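Local coordinates for putative trimethylamine methyltransferase (Rhizobium meliloti, PDB 4YYC), which probably acts as a methyltransferase of the trimethylamine methyltransferase (MttB) family, its precise substrate being unestablished, at residues C106-F117 / A302-V313. Numbering follows the deposited sequence.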
loop_
_atom_site.group_PDB
_atom_site.type_symbol
_atom_site.label_atom_id
_atom_site.label_comp_id
_atom_site.label_asym_id
_atom_site.label_seq_id
_atom_site.Cartn_x
_atom_site.Cartn_y
_atom_site.Cartn_z
ATOM N N CYS A 106 24.349 21.895 13.936
ATOM C CA CYS A 106 22.878 21.776 13.942
ATOM C C CYS A 106 22.409 20.608 14.784
ATOM O O CYS A 106 21.518 20.735 15.597
ATOM C CB CYS A 106 22.324 21.660 12.520
ATOM S SG CYS A 106 22.544 23.164 11.530
ATOM N N ARG A 107 23.074 19.475 14.637
ATOM C CA ARG A 107 22.708 18.314 15.414
ATOM C C ARG A 107 22.879 18.561 16.930
ATOM O O ARG A 107 22.032 18.172 17.732
ATOM C CB ARG A 107 23.497 17.104 14.873
ATOM C CG ARG A 107 22.981 15.774 15.234
ATOM C CD ARG A 107 23.742 14.681 14.478
ATOM N NE ARG A 107 23.415 14.559 13.039
ATOM C CZ ARG A 107 22.432 13.816 12.525
ATOM N NH1 ARG A 107 21.625 13.110 13.306
ATOM N NH2 ARG A 107 22.270 13.762 11.210
ATOM N N GLU A 108 23.967 19.223 17.330
ATOM C CA GLU A 108 24.167 19.592 18.733
ATOM C C GLU A 108 23.104 20.540 19.250
ATOM O O GLU A 108 22.581 20.356 20.341
ATOM C CB GLU A 108 25.562 20.215 18.931
ATOM C CG GLU A 108 25.983 20.444 20.389
ATOM C CD GLU A 108 26.275 19.157 21.182
ATOM O OE1 GLU A 108 26.281 18.031 20.595
ATOM O OE2 GLU A 108 26.515 19.255 22.420
ATOM N N LEU A 109 22.770 21.557 18.455
ATOM C CA LEU A 109 21.720 22.503 18.843
ATOM C C LEU A 109 20.395 21.807 19.030
ATOM O O LEU A 109 19.600 22.197 19.857
ATOM C CB LEU A 109 21.591 23.607 17.814
ATOM C CG LEU A 109 22.736 24.639 17.778
ATOM C CD1 LEU A 109 22.695 25.479 16.506
ATOM C CD2 LEU A 109 22.729 25.493 19.035
ATOM N N LEU A 110 20.154 20.758 18.247
ATOM C CA LEU A 110 18.889 20.025 18.332
ATOM C C LEU A 110 18.787 19.095 19.524
ATOM O O LEU A 110 17.715 18.549 19.777
ATOM C CB LEU A 110 18.662 19.243 17.044
ATOM C CG LEU A 110 18.100 20.179 15.962
ATOM C CD1 LEU A 110 18.188 19.545 14.582
ATOM C CD2 LEU A 110 16.669 20.597 16.256
ATOM N N LYS A 111 19.853 18.969 20.308
ATOM C CA LYS A 111 19.751 18.174 21.507
ATOM C C LYS A 111 18.720 18.641 22.504
ATOM O O LYS A 111 18.225 17.836 23.315
ATOM C CB LYS A 111 21.121 18.063 22.197
ATOM C CG LYS A 111 22.055 17.211 21.389
ATOM C CD LYS A 111 23.390 17.256 22.050
ATOM C CE LYS A 111 24.164 15.991 21.837
ATOM N NZ LYS A 111 25.259 16.012 22.822
ATOM N N THR A 112 18.399 19.920 22.480
ATOM C CA THR A 112 17.349 20.462 23.314
ATOM C C THR A 112 15.921 20.247 22.813
ATOM O O THR A 112 14.982 20.525 23.543
ATOM C CB THR A 112 17.591 21.959 23.606
ATOM O OG1 THR A 112 17.761 22.669 22.382
ATOM C CG2 THR A 112 18.784 22.158 24.453
ATOM N N ALA A 113 15.741 19.781 21.577
ATOM C CA ALA A 113 14.405 19.633 21.028
ATOM C C ALA A 113 13.787 18.353 21.611
ATOM O O ALA A 113 14.480 17.348 21.758
ATOM C CB ALA A 113 14.464 19.560 19.495
ATOM N N PRO A 114 12.501 18.389 21.969
ATOM C CA PRO A 114 11.878 17.164 22.528
ATOM C C PRO A 114 11.674 16.071 21.479
ATOM O O PRO A 114 11.253 16.359 20.356
ATOM C CB PRO A 114 10.532 17.687 23.071
ATOM C CG PRO A 114 10.239 18.870 22.173
ATOM C CD PRO A 114 11.564 19.525 21.935
ATOM N N LYS A 115 12.013 14.822 21.838
ATOM C CA LYS A 115 11.761 13.691 20.963
ATOM C C LYS A 115 10.292 13.456 20.800
ATOM O O LYS A 115 9.881 12.936 19.772
ATOM C CB LYS A 115 12.356 12.407 21.526
ATOM C CG LYS A 115 13.854 12.307 21.400
ATOM C CD LYS A 115 14.221 10.806 21.308
ATOM C CE LYS A 115 15.651 10.466 21.660
ATOM N NZ LYS A 115 16.657 11.543 21.480
ATOM N N ASP A 116 9.506 13.778 21.820
ATOM C CA ASP A 116 8.068 13.664 21.760
ATOM C C ASP A 116 7.437 14.699 22.665
ATOM O O ASP A 116 8.069 15.136 23.629
ATOM C CB ASP A 116 7.597 12.242 22.061
ATOM C CG ASP A 116 8.001 11.776 23.383
ATOM O OD1 ASP A 116 9.103 11.216 23.520
ATOM O OD2 ASP A 116 7.259 12.035 24.336
ATOM N N PHE A 117 6.198 15.062 22.373
ATOM C CA PHE A 117 5.463 16.037 23.149
ATOM C C PHE A 117 3.983 15.887 22.919
ATOM O O PHE A 117 3.584 15.259 21.920
ATOM C CB PHE A 117 5.956 17.480 22.844
ATOM C CG PHE A 117 5.708 17.919 21.417
ATOM C CD1 PHE A 117 6.636 17.668 20.431
ATOM C CD2 PHE A 117 4.543 18.572 21.062
ATOM C CE1 PHE A 117 6.392 18.028 19.118
ATOM C CE2 PHE A 117 4.305 18.924 19.761
ATOM C CZ PHE A 117 5.228 18.649 18.786
ATOM N N ALA A 302 17.166 23.371 13.729
ATOM C CA ALA A 302 18.097 23.950 14.715
ATOM C C ALA A 302 17.807 25.412 14.953
ATOM O O ALA A 302 17.943 25.877 16.096
ATOM C CB ALA A 302 19.533 23.777 14.248
ATOM N N PHE A 303 17.382 26.125 13.905
ATOM C CA PHE A 303 16.978 27.513 14.050
ATOM C C PHE A 303 15.928 27.709 15.139
ATOM O O PHE A 303 15.996 28.678 15.932
ATOM C CB PHE A 303 16.467 28.057 12.721
ATOM C CG PHE A 303 16.106 29.528 12.787
ATOM C CD1 PHE A 303 17.072 30.490 12.995
ATOM C CD2 PHE A 303 14.794 29.907 12.734
ATOM C CE1 PHE A 303 16.705 31.850 13.092
ATOM C CE2 PHE A 303 14.408 31.246 12.804
ATOM C CZ PHE A 303 15.359 32.207 12.979
ATOM N N THR A 304 14.972 26.809 15.235
ATOM C CA THR A 304 13.928 26.957 16.272
ATOM C C THR A 304 14.535 26.981 17.695
ATOM O O THR A 304 14.041 27.692 18.568
ATOM C CB THR A 304 12.833 25.874 16.189
ATOM O OG1 THR A 304 13.399 24.599 16.544
ATOM C CG2 THR A 304 12.155 25.865 14.801
ATOM N N GLN A 305 15.639 26.250 17.878
ATOM C CA GLN A 305 16.272 26.152 19.193
ATOM C C GLN A 305 17.077 27.401 19.488
ATOM O O GLN A 305 17.310 27.713 20.654
ATOM C CB GLN A 305 17.147 24.887 19.310
ATOM C CG GLN A 305 16.434 23.571 18.994
ATOM C CD GLN A 305 15.252 23.364 19.879
ATOM O OE1 GLN A 305 15.416 23.150 21.113
ATOM N NE2 GLN A 305 14.042 23.456 19.312
ATOM N N LEU A 306 17.503 28.111 18.437
ATOM C CA LEU A 306 18.139 29.418 18.619
ATOM C C LEU A 306 17.175 30.470 19.116
ATOM O O LEU A 306 17.586 31.453 19.782
ATOM C CB LEU A 306 18.872 29.877 17.363
ATOM C CG LEU A 306 20.023 28.995 16.874
ATOM C CD1 LEU A 306 20.550 29.583 15.588
ATOM C CD2 LEU A 306 21.109 28.866 17.892
ATOM N N ILE A 307 15.912 30.328 18.757
ATOM C CA ILE A 307 14.857 31.194 19.266
ATOM C C ILE A 307 14.496 30.797 20.688
ATOM O O ILE A 307 14.489 31.680 21.542
ATOM C CB ILE A 307 13.628 31.183 18.352
ATOM C CG1 ILE A 307 13.998 31.747 16.964
ATOM C CG2 ILE A 307 12.448 31.928 18.987
ATOM C CD1 ILE A 307 14.228 33.247 16.917
ATOM N N ARG A 308 14.188 29.520 20.952
ATOM C CA ARG A 308 13.943 29.030 22.321
ATOM C C ARG A 308 14.364 27.589 22.449
ATOM O O ARG A 308 13.852 26.695 21.747
ATOM C CB ARG A 308 12.479 29.135 22.696
ATOM C CG ARG A 308 12.023 30.519 23.050
ATOM C CD ARG A 308 12.874 31.212 24.095
ATOM N NE ARG A 308 12.307 32.520 24.341
ATOM C CZ ARG A 308 12.647 33.650 23.737
ATOM N NH1 ARG A 308 13.591 33.688 22.821
ATOM N NH2 ARG A 308 12.047 34.767 24.094
ATOM N N LYS A 309 15.325 27.326 23.324
ATOM C CA LYS A 309 15.727 25.969 23.618
ATOM C C LYS A 309 14.512 25.208 24.111
ATOM O O LYS A 309 13.761 25.700 24.961
ATOM C CB LYS A 309 16.818 25.964 24.686
ATOM C CG LYS A 309 18.175 26.369 24.160
ATOM C CD LYS A 309 19.216 26.472 25.267
ATOM C CE LYS A 309 20.504 27.051 24.693
ATOM N NZ LYS A 309 21.608 26.962 25.670
ATOM N N GLY A 310 14.290 24.027 23.531
ATOM C CA GLY A 310 13.167 23.223 23.888
ATOM C C GLY A 310 11.920 23.476 23.085
ATOM O O GLY A 310 10.945 22.734 23.231
ATOM N N ALA A 311 11.923 24.454 22.184
ATOM C CA ALA A 311 10.729 24.657 21.361
ATOM C C ALA A 311 10.429 23.372 20.578
ATOM O O ALA A 311 11.354 22.778 20.045
ATOM C CB ALA A 311 10.922 25.791 20.387
ATOM N N PRO A 312 9.147 22.962 20.521
ATOM C CA PRO A 312 8.890 21.701 19.817
ATOM C C PRO A 312 9.025 21.830 18.295
ATOM O O PRO A 312 8.599 22.825 17.667
ATOM C CB PRO A 312 7.464 21.307 20.229
ATOM C CG PRO A 312 6.873 22.522 20.783
ATOM C CD PRO A 312 7.948 23.458 21.207
ATOM N N VAL A 313 9.678 20.841 17.680
ATOM C CA VAL A 313 9.957 20.944 16.259
ATOM C C VAL A 313 9.949 19.543 15.618
ATOM O O VAL A 313 10.460 18.583 16.197
ATOM C CB VAL A 313 11.293 21.696 15.972
ATOM C CG1 VAL A 313 12.492 21.054 16.606
ATOM C CG2 VAL A 313 11.530 21.867 14.459
HETATM O O HOH W 1 11.020 18.614 18.828
#
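Ala302, Gln305 and Pro312 carry a partly buried contact that joins helix 105-109, the loop after it and the beginning of strand 116-119 to the C-terminal end of helix 286-307 and the turn leading into strand 313-322. Where the helices meet it is apolar: Ala302 CB lies 3.9 Å from Cys106 CB and also touches Leu109 CB, while Leu110 lays its branched end against the Ala302 backbone. Leu109 CD2 meets Leu306 CD2 at 3.9 Å, branch to branch, and Trp87 of helix 81-90 touches both leucines.

Gln305 supplies the polar link. Its chain bends at chi2 (-58°), which turns the amide back toward the 308-311 turn. There Gln305 OE1 accepts from two donors: Thr112 OG1 at 2.7 Å, lying in the carbonyl plane on a lone pair, and Gly310 N, tilted 28° from that plane. On the other amide atom, Gln305 NE2 donates to Ala311 O at 2.9 Å and to Thr304 OG1, both acceptors near the amide plane. Four bonds therefore fix the rotation of this buried group. Beside it, Thr112 O receives a CA-H...O contact from Gly310 CA at 3.3 Å.

Farther along, Ala113 CB packs on Val313 CG1, and water 1 bridges the backbones, donating to Pro114 O and accepting from Val313 N. Pro312 CB sits over the centre of one Phe117 ring face, 3.6 Å from the centroid and 11° off the normal, a CH-pi contact; Ala269 touches both residues.

Arg308 to Ala311 form a type II beta turn with Gly310 at positive phi, where a CB would be jammed against the preceding carbonyl O. The arrangement is that of a beta-alpha-beta crossover: helix 286-307 connects the parallel neighbours 269-277 and 313-322, and the 106-117 segment packs where the helix returns to the sheet.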